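Local structure of putative vitamin-B12 independent methionine synthase family protein (Listeria monocytogenes, 1YPX) at residues A[311-316]-A[358-363]; A[317-322]-A[326-331]; A[3-8]-A[291-296]. The protein probably serves as a zinc-dependent methyltransferase of the cobalamin-independent methionine synthase family, passing a methyl group from a folate donor to homocysteine. All coordinates share one frame; numbering follows the deposited sequence.

Contact 1: residues A[311-316]-A[358-363]; sequences AIKARI and VRLAND
K313 and L360 mark the closest approach of helices 310-322 and 347-364, with 8.3 Å between their CA atoms. L360 and the outer methylenes of K313 meet across the gap. With chi2 to chi4 all near 180°, K313 reaches out as an almost straight rod, and it is the far end of that rod, CE, which lies 4.2 Å from L360 CD1. The aliphatic part of a charged residue thus roofs a leucine at the outer margin of a helix-helix seam. Beyond the leucine, CE passes 4.5 Å from D363 OD1, a carboxylate one helical turn on. The ammonium does not close a salt bridge there, since K313 NZ stays 4.9 Å from D363 OD1; it pairs instead with E309, so D363 probably adds no more than a favourable field. Deeper in, I312 and I316 also aim at the second helix but stand back from it: I312 CG2 is 4.9 Å and I316 CD1 5.9 Å from L360 CD1. Both isoleucines lean on L298 of strand 293-299, while I312 also meets Y356 and I316 meets I364. The two helices lie side by side in the outer layer of a TIM-barrel-like fold, the kind of fold this chain resembles, and both rest on the strands within.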
ATOM      1  N   ALA A 311      10.093 -12.841 -20.694  1.00 59.74           N
ATOM      2  CA  ALA A 311       9.594 -11.486 -20.845  1.00 58.82           C
ATOM      3  C   ALA A 311       9.907 -10.676 -19.588  1.00 59.21           C
ATOM      4  O   ALA A 311      10.491  -9.593 -19.666  1.00 60.09           O
ATOM      5  CB  ALA A 311       8.093 -11.511 -21.101  1.00 57.48           C
ATOM      6  N   ILE A 312       9.520 -11.208 -18.429  1.00 58.98           N
ATOM      7  CA  ILE A 312       9.754 -10.554 -17.136  1.00 57.97           C
ATOM      8  C   ILE A 312      11.248 -10.295 -16.907  1.00 58.33           C
ATOM      9  O   ILE A 312      11.640  -9.200 -16.501  1.00 58.75           O
ATOM     10  CB  ILE A 312       9.214 -11.423 -15.970  1.00 56.42           C
ATOM     11  CG1 ILE A 312       7.694 -11.583 -16.091  1.00 55.31           C
ATOM     12  CG2 ILE A 312       9.579 -10.796 -14.644  1.00 55.18           C
ATOM     13  CD1 ILE A 312       7.122 -12.746 -15.272  1.00 55.64           C
ATOM     14  N   LYS A 313      12.074 -11.308 -17.172  1.00 57.00           N
ATOM     15  CA  LYS A 313      13.519 -11.187 -16.999  1.00 55.64           C
ATOM     16  C   LYS A 313      14.071 -10.100 -17.919  1.00 54.18           C
ATOM     17  O   LYS A 313      14.964  -9.342 -17.540  1.00 54.73           O
ATOM     18  CB  LYS A 313      14.216 -12.522 -17.306  1.00 56.67           C
ATOM     19  CG  LYS A 313      13.891 -13.681 -16.352  1.00 58.36           C
ATOM     20  CD  LYS A 313      14.508 -14.986 -16.854  1.00 57.54           C
ATOM     21  CE  LYS A 313      14.455 -16.105 -15.824  1.00 59.48           C
ATOM     22  NZ  LYS A 313      15.292 -17.284 -16.241  1.00 59.54           N
ATOM     23  N   ALA A 314      13.548 -10.025 -19.137  1.00 51.44           N
ATOM     24  CA  ALA A 314      14.008  -9.012 -20.074  1.00 49.70           C
ATOM     25  C   ALA A 314      13.587  -7.651 -19.532  1.00 49.40           C
ATOM     26  O   ALA A 314      14.406  -6.734 -19.411  1.00 48.37           O
ATOM     27  CB  ALA A 314      13.395  -9.244 -21.458  1.00 48.22           C
ATOM     28  N   ARG A 315      12.300  -7.548 -19.199  1.00 49.86           N
ATOM     29  CA  ARG A 315      11.696  -6.335 -18.659  1.00 51.31           C
ATOM     30  C   ARG A 315      12.472  -5.802 -17.451  1.00 50.59           C
ATOM     31  O   ARG A 315      12.747  -4.598 -17.356  1.00 47.41           O
ATOM     32  CB  ARG A 315      10.239  -6.619 -18.279  1.00 54.15           C
ATOM     33  CG  ARG A 315       9.240  -5.584 -18.776  1.00 58.66           C
ATOM     34  CD  ARG A 315       8.145  -6.234 -19.625  1.00 64.65           C
ATOM     35  NE  ARG A 315       8.205  -5.817 -21.028  1.00 71.37           N
ATOM     36  CZ  ARG A 315       7.957  -4.580 -21.464  1.00 74.84           C
ATOM     37  NH1 ARG A 315       7.624  -3.620 -20.605  1.00 76.44           N
ATOM     38  NH2 ARG A 315       8.043  -4.301 -22.761  1.00 75.74           N
ATOM     39  N   ILE A 316      12.815  -6.690 -16.522  1.00 50.94           N
ATOM     40  CA  ILE A 316      13.589  -6.281 -15.352  1.00 54.12           C
ATOM     41  C   ILE A 316      14.953  -5.833 -15.879  1.00 55.63           C
ATOM     42  O   ILE A 316      15.410  -4.731 -15.584  1.00 56.69           O
ATOM     43  CB  ILE A 316      13.769  -7.451 -14.354  1.00 54.51           C
ATOM     44  CG1 ILE A 316      12.401  -7.903 -13.844  1.00 54.58           C
ATOM     45  CG2 ILE A 316      14.636  -7.015 -13.181  1.00 51.65           C
ATOM     46  CD1 ILE A 316      12.406  -9.294 -13.267  1.00 58.04           C
ATOM     47  N   VAL A 358       8.496 -15.499  -5.779  1.00 46.42           N
ATOM     48  CA  VAL A 358       9.588 -15.959  -4.922  1.00 49.40           C
ATOM     49  C   VAL A 358      10.695 -16.674  -5.700  1.00 50.55           C
ATOM     50  O   VAL A 358      11.879 -16.522  -5.389  1.00 52.62           O
ATOM     51  CB  VAL A 358       9.095 -16.945  -3.816  1.00 49.52           C
ATOM     52  CG1 VAL A 358      10.290 -17.484  -3.040  1.00 47.40           C
ATOM     53  CG2 VAL A 358       8.120 -16.246  -2.864  1.00 46.80           C
ATOM     54  N   ARG A 359      10.308 -17.465  -6.693  1.00 49.45           N
ATOM     55  CA  ARG A 359      11.268 -18.209  -7.504  1.00 50.14           C
ATOM     56  C   ARG A 359      12.046 -17.266  -8.411  1.00 49.89           C
ATOM     57  O   ARG A 359      13.281 -17.288  -8.447  1.00 49.26           O
ATOM     58  CB  ARG A 359      10.516 -19.237  -8.343  1.00 51.96           C
ATOM     59  CG  ARG A 359      11.363 -20.169  -9.196  1.00 52.93           C
ATOM     60  CD  ARG A 359      10.415 -20.897 -10.137  1.00 55.42           C
ATOM     61  NE  ARG A 359       9.090 -20.997  -9.505  1.00 56.76           N
ATOM     62  CZ  ARG A 359       7.954 -21.172 -10.164  1.00 55.35           C
ATOM     63  NH1 ARG A 359       6.808 -21.237  -9.499  1.00 50.25           N
ATOM     64  NH2 ARG A 359       7.976 -21.273 -11.493  1.00 59.11           N
ATOM     65  N   LEU A 360      11.314 -16.432  -9.143  1.00 50.17           N
ATOM     66  CA  LEU A 360      11.945 -15.478 -10.043  1.00 50.88           C
ATOM     67  C   LEU A 360      12.941 -14.571  -9.323  1.00 50.29           C
ATOM     68  O   LEU A 360      14.083 -14.432  -9.750  1.00 50.82           O
ATOM     69  CB  LEU A 360      10.871 -14.636 -10.745  1.00 52.07           C
ATOM     70  CG  LEU A 360      10.278 -15.196 -12.050  1.00 55.36           C
ATOM     71  CD1 LEU A 360      11.344 -15.099 -13.133  1.00 56.53           C
ATOM     72  CD2 LEU A 360       9.809 -16.646 -11.889  1.00 52.06           C
ATOM     73  N   ALA A 361      12.503 -13.957  -8.229  1.00 50.87           N
ATOM     74  CA  ALA A 361      13.345 -13.051  -7.456  1.00 51.74           C
ATOM     75  C   ALA A 361      14.549 -13.779  -6.900  1.00 52.01           C
ATOM     76  O   ALA A 361      15.584 -13.180  -6.622  1.00 50.34           O
ATOM     77  CB  ALA A 361      12.542 -12.438  -6.306  1.00 51.64           C
ATOM     78  N   ASN A 362      14.408 -15.082  -6.716  1.00 54.68           N
ATOM     79  CA  ASN A 362      15.512 -15.830  -6.174  1.00 57.39           C
ATOM     80  C   ASN A 362      16.590 -16.027  -7.222  1.00 59.51           C
ATOM     81  O   ASN A 362      17.749 -15.663  -7.003  1.00 59.88           O
ATOM     82  CB  ASN A 362      15.044 -17.178  -5.631  1.00 57.61           C
ATOM     83  CG  ASN A 362      16.155 -17.917  -4.909  1.00 58.80           C
ATOM     84  OD1 ASN A 362      16.833 -17.345  -4.046  1.00 58.54           O
ATOM     85  ND2 ASN A 362      16.355 -19.186  -5.257  1.00 57.95           N
ATOM     86  N   ASP A 363      16.221 -16.589  -8.371  1.00 60.48           N
ATOM     87  CA  ASP A 363      17.225 -16.795  -9.404  1.00 61.79           C
ATOM     88  C   ASP A 363      17.664 -15.493 -10.087  1.00 60.57           C
ATOM     89  O   ASP A 363      18.613 -15.494 -10.874  1.00 62.14           O
ATOM     90  CB  ASP A 363      16.756 -17.834 -10.440  1.00 64.66           C
ATOM     91  CG  ASP A 363      15.471 -17.444 -11.133  1.00 65.71           C
ATOM     92  OD1 ASP A 363      15.322 -16.248 -11.461  1.00 67.11           O
ATOM     93  OD2 ASP A 363      14.626 -18.343 -11.366  1.00 64.41           O
TER

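Contact 2: residues A[317-322]-A[326-331]; sequences EEASEI and SQLRLS
L328 reaches A319 because its CG stands beside the backbone N, anti to the carbonyl carbon (chi1 -66°), and its chain then runs on fully extended, CD1 lying anti to CA (chi2 180°). That methyl alone does the touching. L328 CD1 comes to 3.7 Å from A319 CB, and at 3.7 Å it also meets S320 N, so the leucine ends against the alanine methyl and the adjoining stretch of helix backbone. A319 offers only its CB, and here S320 CA lies 7.6 Å from L328 CA. The leucine is further enclosed by V323 and by I294 of the adjacent strand. One residue on, R329 turns to the other side of strand 328-332, as strand alternation requires, and its head folds back along its own chain. R329 NH1 donates to S326 O at 2.9 Å, a nearly straight bond (165°) that lies in the guanidinium plane but reaches the carbonyl from above its plane. A second, more bent bond joins R329 NH1 to L328 O at 3.2 Å, while NE is taken by P6 O. The strand therefore separates two chemistries: the side-chain hydrogen bonds of R329 lie on the face away from the helix, whereas the buried helix-facing side relies on methyl packing, which imposes little direction.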
ATOM      1  N   GLU A 317      15.584  -6.696 -16.672  1.00 57.98           N
ATOM      2  CA  GLU A 317      16.874  -6.408 -17.285  1.00 61.13           C
ATOM      3  C   GLU A 317      16.886  -4.992 -17.851  1.00 61.83           C
ATOM      4  O   GLU A 317      17.818  -4.226 -17.621  1.00 61.85           O
ATOM      5  CB  GLU A 317      17.148  -7.432 -18.397  1.00 62.89           C
ATOM      6  CG  GLU A 317      18.244  -7.065 -19.421  1.00 65.55           C
ATOM      7  CD  GLU A 317      17.693  -6.368 -20.674  1.00 66.66           C
ATOM      8  OE1 GLU A 317      16.697  -6.870 -21.262  1.00 63.03           O
ATOM      9  OE2 GLU A 317      18.267  -5.322 -21.076  1.00 66.70           O
ATOM     10  N   GLU A 318      15.839  -4.640 -18.585  1.00 62.71           N
ATOM     11  CA  GLU A 318      15.755  -3.314 -19.174  1.00 62.91           C
ATOM     12  C   GLU A 318      15.800  -2.273 -18.061  1.00 62.45           C
ATOM     13  O   GLU A 318      16.489  -1.263 -18.175  1.00 63.00           O
ATOM     14  CB  GLU A 318      14.452  -3.189 -19.960  1.00 64.94           C
ATOM     15  CG  GLU A 318      14.344  -1.958 -20.837  1.00 68.07           C
ATOM     16  CD  GLU A 318      13.007  -1.899 -21.535  1.00 70.10           C
ATOM     17  OE1 GLU A 318      12.874  -1.168 -22.546  1.00 71.34           O
ATOM     18  OE2 GLU A 318      12.081  -2.592 -21.054  1.00 72.18           O
ATOM     19  N   ALA A 319      15.065  -2.534 -16.982  1.00 60.78           N
ATOM     20  CA  ALA A 319      15.016  -1.624 -15.848  1.00 59.08           C
ATOM     21  C   ALA A 319      16.389  -1.470 -15.195  1.00 58.94           C
ATOM     22  O   ALA A 319      16.777  -0.369 -14.786  1.00 55.80           O
ATOM     23  CB  ALA A 319      14.006  -2.120 -14.832  1.00 57.49           C
ATOM     24  N   SER A 320      17.120  -2.580 -15.118  1.00 59.70           N
ATOM     25  CA  SER A 320      18.456  -2.618 -14.513  1.00 62.26           C
ATOM     26  C   SER A 320      19.436  -1.737 -15.267  1.00 63.36           C
ATOM     27  O   SER A 320      20.508  -1.395 -14.758  1.00 61.88           O
ATOM     28  CB  SER A 320      19.001  -4.039 -14.512  1.00 63.03           C
ATOM     29  OG  SER A 320      19.446  -4.387 -15.807  1.00 63.04           O
ATOM     30  N   GLU A 321      19.068  -1.388 -16.490  1.00 65.98           N
ATOM     31  CA  GLU A 321      19.904  -0.545 -17.326  1.00 67.23           C
ATOM     32  C   GLU A 321      19.784   0.880 -16.807  1.00 66.62           C
ATOM     33  O   GLU A 321      20.788   1.544 -16.560  1.00 67.41           O
ATOM     34  CB  GLU A 321      19.426  -0.613 -18.778  1.00 69.10           C
ATOM     35  CG  GLU A 321      20.537  -0.629 -19.818  1.00 72.84           C
ATOM     36  CD  GLU A 321      20.972  -2.039 -20.188  1.00 74.86           C
ATOM     37  OE1 GLU A 321      20.112  -2.811 -20.668  1.00 74.60           O
ATOM     38  OE2 GLU A 321      22.167  -2.376 -20.003  1.00 76.13           O
ATOM     39  N   ILE A 322      18.543   1.328 -16.624  1.00 65.60           N
ATOM     40  CA  ILE A 322      18.248   2.680 -16.149  1.00 63.77           C
ATOM     41  C   ILE A 322      18.573   2.893 -14.667  1.00 63.46           C
ATOM     42  O   ILE A 322      19.087   3.944 -14.288  1.00 63.85           O
ATOM     43  CB  ILE A 322      16.760   3.020 -16.403  1.00 64.35           C
ATOM     44  CG1 ILE A 322      16.445   2.850 -17.894  1.00 64.06           C
ATOM     45  CG2 ILE A 322      16.460   4.447 -15.984  1.00 63.82           C
ATOM     46  CD1 ILE A 322      14.963   2.858 -18.213  1.00 67.09           C
ATOM     47  N   SER A 326      20.589  -3.693  -8.150  1.00 63.09           N
ATOM     48  CA  SER A 326      20.804  -3.741  -6.705  1.00 64.02           C
ATOM     49  C   SER A 326      19.636  -3.121  -5.932  1.00 63.80           C
ATOM     50  O   SER A 326      19.373  -3.482  -4.782  1.00 63.63           O
ATOM     51  CB  SER A 326      22.101  -3.002  -6.337  1.00 64.59           C
ATOM     52  OG  SER A 326      22.062  -1.651  -6.782  1.00 66.31           O
ATOM     53  N   GLN A 327      18.935  -2.192  -6.570  1.00 62.67           N
ATOM     54  CA  GLN A 327      17.824  -1.532  -5.916  1.00 60.93           C
ATOM     55  C   GLN A 327      16.488  -1.711  -6.610  1.00 59.12           C
ATOM     56  O   GLN A 327      15.680  -0.794  -6.645  1.00 59.63           O
ATOM     57  CB  GLN A 327      18.132  -0.041  -5.737  1.00 62.81           C
ATOM     58  CG  GLN A 327      18.803   0.610  -6.938  1.00 65.27           C
ATOM     59  CD  GLN A 327      19.104   2.076  -6.711  1.00 64.32           C
ATOM     60  OE1 GLN A 327      18.196   2.878  -6.493  1.00 66.79           O
ATOM     61  NE2 GLN A 327      20.381   2.434  -6.758  1.00 65.20           N
ATOM     62  N   LEU A 328      16.245  -2.891  -7.162  1.00 56.93           N
ATOM     63  CA  LEU A 328      14.969  -3.146  -7.812  1.00 53.39           C
ATOM     64  C   LEU A 328      14.332  -4.371  -7.162  1.00 51.40           C
ATOM     65  O   LEU A 328      15.026  -5.270  -6.665  1.00 48.27           O
ATOM     66  CB  LEU A 328      15.160  -3.355  -9.328  1.00 53.83           C
ATOM     67  CG  LEU A 328      15.637  -2.157 -10.175  1.00 54.51           C
ATOM     68  CD1 LEU A 328      15.756  -2.551 -11.646  1.00 53.29           C
ATOM     69  CD2 LEU A 328      14.655  -1.002 -10.032  1.00 54.09           C
ATOM     70  N   ARG A 329      13.005  -4.381  -7.135  1.00 50.72           N
ATOM     71  CA  ARG A 329      12.251  -5.483  -6.541  1.00 49.22           C
ATOM     72  C   ARG A 329      11.158  -5.935  -7.493  1.00 46.80           C
ATOM     73  O   ARG A 329      10.803  -5.217  -8.413  1.00 45.87           O
ATOM     74  CB  ARG A 329      11.631  -5.063  -5.202  1.00 48.93           C
ATOM     75  CG  ARG A 329      12.567  -5.163  -3.986  1.00 49.10           C
ATOM     76  CD  ARG A 329      13.789  -4.307  -4.136  1.00 51.91           C
ATOM     77  NE  ARG A 329      14.686  -4.392  -2.984  1.00 55.04           N
ATOM     78  CZ  ARG A 329      16.007  -4.247  -3.061  1.00 55.37           C
ATOM     79  NH1 ARG A 329      16.595  -4.022  -4.224  1.00 53.91           N
ATOM     80  NH2 ARG A 329      16.747  -4.305  -1.973  1.00 57.95           N
ATOM     81  N   LEU A 330      10.641  -7.130  -7.252  1.00 45.65           N
ATOM     82  CA  LEU A 330       9.612  -7.730  -8.070  1.00 44.56           C
ATOM     83  C   LEU A 330       8.364  -7.993  -7.231  1.00 45.82           C
ATOM     84  O   LEU A 330       8.429  -8.071  -6.001  1.00 46.63           O
ATOM     85  CB  LEU A 330      10.147  -9.041  -8.623  1.00 42.81           C
ATOM     86  CG  LEU A 330       9.224  -9.856  -9.525  1.00 41.57           C
ATOM     87  CD1 LEU A 330       8.914  -9.059 -10.765  1.00 39.76           C
ATOM     88  CD2 LEU A 330       9.894 -11.184  -9.876  1.00 38.80           C
ATOM     89  N   SER A 331       7.227  -8.138  -7.899  1.00 46.77           N
ATOM     90  CA  SER A 331       5.977  -8.399  -7.205  1.00 47.05           C
ATOM     91  C   SER A 331       4.921  -8.475  -8.249  1.00 47.16           C
ATOM     92  O   SER A 331       5.182  -8.208  -9.412  1.00 49.97           O
ATOM     93  CB  SER A 331       5.602  -7.235  -6.313  1.00 48.08           C
ATOM     94  OG  SER A 331       5.044  -6.203  -7.110  1.00 47.00           O
TER

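Contact 3: residues A[3-8]-A[291-296]; sequences QVAPFY and DLKIVL
D291 O receives the ammonium of K293, the lysine against which A5 and P6 pack. The bond from K293 NZ to D291 O is 2.9 Å long and arrives from above the carbonyl plane, 36° out of it; the K293 backbone N adds a weak second bond to the same oxygen. To return to a carbonyl two residues back, the lysine chain must curl, and it does so through its last two torsions (chi3 71°, chi4 63°). The bend presents its methylenes to the segment 3-8. K293 CD lies 3.3 Å from P6 CD and 3.4 Å from A5 CB, close approaches that at this resolution say no more than that the groups are in contact. P6 also sets CG against K293 CG and CD, the proline ring and the lysine chain crossing at a slant. Through CB the ring also reaches V295, with P6 CB 3.8 Å from V295 CG2. The bonded ammonium and the apolar bend thus divide one side chain between two tasks. Segment 3-8, which leads toward helix 19-30, enters the strand ring here: A5 and P6 touch V233, P6 also T235 and F270, and Y8 makes backbone bonds with L330. Strand 293-299 itself runs between strands 268-272 and 328-332, near whose beginnings the proline is lodged.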
ATOM      1  N   GLN A   3      16.604  -9.232   3.030  1.00 81.18           N
ATOM      2  CA  GLN A   3      16.475  -7.816   2.718  1.00 80.25           C
ATOM      3  C   GLN A   3      15.931  -7.068   3.927  1.00 78.72           C
ATOM      4  O   GLN A   3      15.679  -7.651   4.983  1.00 77.39           O
ATOM      5  CB  GLN A   3      15.527  -7.604   1.529  1.00 80.35           C
ATOM      6  CG  GLN A   3      16.240  -7.300   0.234  1.00 78.80           C
ATOM      7  CD  GLN A   3      17.044  -6.016   0.311  1.00 79.73           C
ATOM      8  OE1 GLN A   3      17.985  -5.819  -0.459  1.00 80.54           O
ATOM      9  NE2 GLN A   3      16.671  -5.130   1.237  1.00 79.69           N
ATOM     10  N   VAL A   4      15.732  -5.772   3.748  1.00 77.35           N
ATOM     11  CA  VAL A   4      15.225  -4.939   4.814  1.00 77.07           C
ATOM     12  C   VAL A   4      13.906  -4.268   4.405  1.00 76.21           C
ATOM     13  O   VAL A   4      12.830  -4.664   4.860  1.00 76.88           O
ATOM     14  CB  VAL A   4      16.300  -3.891   5.213  1.00 76.39           C
ATOM     15  CG1 VAL A   4      16.942  -3.308   3.968  1.00 75.20           C
ATOM     16  CG2 VAL A   4      15.678  -2.788   6.061  1.00 77.73           C
ATOM     17  N   ALA A   5      13.990  -3.261   3.543  1.00 74.05           N
ATOM     18  CA  ALA A   5      12.806  -2.543   3.074  1.00 69.58           C
ATOM     19  C   ALA A   5      11.994  -3.513   2.211  1.00 66.41           C
ATOM     20  O   ALA A   5      11.852  -4.682   2.582  1.00 66.28           O
ATOM     21  CB  ALA A   5      13.251  -1.321   2.292  1.00 69.42           C
ATOM     22  N   PRO A   6      11.430  -3.061   1.070  1.00 63.17           N
ATOM     23  CA  PRO A   6      10.692  -4.091   0.334  1.00 61.19           C
ATOM     24  C   PRO A   6      11.684  -5.154  -0.139  1.00 58.13           C
ATOM     25  O   PRO A   6      12.781  -4.817  -0.571  1.00 57.50           O
ATOM     26  CB  PRO A   6      10.067  -3.306  -0.816  1.00 59.65           C
ATOM     27  CG  PRO A   6      11.046  -2.216  -1.035  1.00 59.76           C
ATOM     28  CD  PRO A   6      11.341  -1.773   0.362  1.00 61.21           C
ATOM     29  N   PHE A   7      11.307  -6.427  -0.035  1.00 56.90           N
ATOM     30  CA  PHE A   7      12.184  -7.531  -0.436  1.00 55.08           C
ATOM     31  C   PHE A   7      12.096  -7.841  -1.918  1.00 53.57           C
ATOM     32  O   PHE A   7      11.101  -7.521  -2.572  1.00 52.05           O
ATOM     33  CB  PHE A   7      11.837  -8.800   0.351  1.00 54.50           C
ATOM     34  CG  PHE A   7      11.460  -8.536   1.770  1.00 54.54           C
ATOM     35  CD1 PHE A   7      10.127  -8.365   2.124  1.00 55.01           C
ATOM     36  CD2 PHE A   7      12.443  -8.371   2.743  1.00 55.10           C
ATOM     37  CE1 PHE A   7       9.778  -8.027   3.420  1.00 56.02           C
ATOM     38  CE2 PHE A   7      12.109  -8.029   4.049  1.00 54.32           C
ATOM     39  CZ  PHE A   7      10.777  -7.854   4.390  1.00 55.46           C
ATOM     40  N   TYR A   8      13.136  -8.488  -2.441  1.00 53.16           N
ATOM     41  CA  TYR A   8      13.173  -8.854  -3.853  1.00 50.01           C
ATOM     42  C   TYR A   8      11.863  -9.496  -4.282  1.00 48.18           C
ATOM     43  O   TYR A   8      11.402  -9.266  -5.396  1.00 49.10           O
ATOM     44  CB  TYR A   8      14.338  -9.800  -4.119  1.00 50.15           C
ATOM     45  CG  TYR A   8      15.679  -9.213  -3.754  1.00 49.84           C
ATOM     46  CD1 TYR A   8      16.134  -8.039  -4.341  1.00 50.56           C
ATOM     47  CD2 TYR A   8      16.499  -9.842  -2.831  1.00 50.78           C
ATOM     48  CE1 TYR A   8      17.378  -7.511  -4.012  1.00 52.13           C
ATOM     49  CE2 TYR A   8      17.739  -9.324  -2.494  1.00 50.80           C
ATOM     50  CZ  TYR A   8      18.172  -8.164  -3.086  1.00 50.75           C
ATOM     51  OH  TYR A   8      19.407  -7.672  -2.759  1.00 52.75           O
ATOM     52  N   ASP A 291      19.103   4.612  -2.394  1.00 67.92           N
ATOM     53  CA  ASP A 291      18.333   3.884  -1.388  1.00 65.58           C
ATOM     54  C   ASP A 291      16.850   3.848  -1.735  1.00 63.93           C
ATOM     55  O   ASP A 291      16.056   3.305  -0.976  1.00 62.62           O
ATOM     56  CB  ASP A 291      18.496   4.524  -0.010  1.00 66.29           C
ATOM     57  CG  ASP A 291      17.693   5.799   0.135  1.00 67.86           C
ATOM     58  OD1 ASP A 291      18.161   6.862  -0.327  1.00 68.35           O
ATOM     59  OD2 ASP A 291      16.580   5.735   0.704  1.00 70.08           O
ATOM     60  N   LEU A 292      16.477   4.442  -2.868  1.00 61.61           N
ATOM     61  CA  LEU A 292      15.081   4.437  -3.286  1.00 61.54           C
ATOM     62  C   LEU A 292      14.801   3.228  -4.174  1.00 61.82           C
ATOM     63  O   LEU A 292      14.937   3.293  -5.403  1.00 61.97           O
ATOM     64  CB  LEU A 292      14.730   5.713  -4.048  1.00 61.04           C
ATOM     65  CG  LEU A 292      13.333   5.686  -4.688  1.00 60.34           C
ATOM     66  CD1 LEU A 292      12.292   5.552  -3.591  1.00 59.58           C
ATOM     67  CD2 LEU A 292      13.091   6.939  -5.513  1.00 59.26           C
ATOM     68  N   LYS A 293      14.408   2.125  -3.549  1.00 60.16           N
ATOM     69  CA  LYS A 293      14.123   0.901  -4.286  1.00 59.52           C
ATOM     70  C   LYS A 293      12.716   0.926  -4.857  1.00 57.82           C
ATOM     71  O   LYS A 293      11.774   1.310  -4.171  1.00 58.60           O
ATOM     72  CB  LYS A 293      14.321  -0.314  -3.378  1.00 59.93           C
ATOM     73  CG  LYS A 293      13.632  -0.202  -2.028  1.00 63.25           C
ATOM     74  CD  LYS A 293      14.246  -1.146  -0.993  1.00 63.50           C
ATOM     75  CE  LYS A 293      15.643  -0.700  -0.552  1.00 63.83           C
ATOM     76  NZ  LYS A 293      15.648   0.619   0.137  1.00 62.98           N
ATOM     77  N   ILE A 294      12.579   0.539  -6.123  1.00 55.13           N
ATOM     78  CA  ILE A 294      11.264   0.531  -6.761  1.00 52.90           C
ATOM     79  C   ILE A 294      10.849  -0.890  -7.159  1.00 51.15           C
ATOM     80  O   ILE A 294      11.502  -1.563  -7.956  1.00 50.88           O
ATOM     81  CB  ILE A 294      11.211   1.468  -8.023  1.00 52.01           C
ATOM     82  CG1 ILE A 294      11.912   0.822  -9.195  1.00 51.43           C
ATOM     83  CG2 ILE A 294      11.841   2.824  -7.741  1.00 47.92           C
ATOM     84  CD1 ILE A 294      10.933   0.275 -10.173  1.00 52.79           C
ATOM     85  N   VAL A 295       9.764  -1.355  -6.571  1.00 48.57           N
ATOM     86  CA  VAL A 295       9.269  -2.678  -6.873  1.00 47.60           C
ATOM     87  C   VAL A 295       8.546  -2.629  -8.210  1.00 47.75           C
ATOM     88  O   VAL A 295       7.752  -1.718  -8.461  1.00 48.26           O
ATOM     89  CB  VAL A 295       8.320  -3.134  -5.762  1.00 47.38           C
ATOM     90  CG1 VAL A 295       7.898  -4.583  -5.970  1.00 45.87           C
ATOM     91  CG2 VAL A 295       9.008  -2.935  -4.422  1.00 44.67           C
ATOM     92  N   LEU A 296       8.846  -3.608  -9.062  1.00 47.01           N
ATOM     93  CA  LEU A 296       8.263  -3.733 -10.402  1.00 46.84           C
ATOM     94  C   LEU A 296       7.152  -4.785 -10.382  1.00 47.60           C
ATOM     95  O   LEU A 296       7.418  -5.974 -10.190  1.00 48.48           O
ATOM     96  CB  LEU A 296       9.356  -4.156 -11.404  1.00 45.97           C
ATOM     97  CG  LEU A 296      10.584  -3.246 -11.594  1.00 44.33           C
ATOM     98  CD1 LEU A 296      11.723  -4.031 -12.235  1.00 46.39           C
ATOM     99  CD2 LEU A 296      10.208  -2.049 -12.451  1.00 43.01           C
TER

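The three contacts read as successive layers of one barrel flank. Contact 1 is outermost and only partly buried, joining two helices with a lysine at the solvent edge; contact 2 ties the first of those helices, 310-322, to strand 328-332 by buried methyls; contact 3 lies nearest the chain's centre, where the N-terminal segment meets strand 293-299. L330 CD2 packs on L360 CB, linking contacts 1 and 2, whose centres are 10 Å apart. Contacts 2 and 3 both reach the parallel sheet, where a probable backbone bond runs from L296 N to R329 O. Lysine methylenes serve both contacts 1 and 3, but the ammonium pairs with E309, outside the two segments, in contact 1 and with a backbone carbonyl in contact 3.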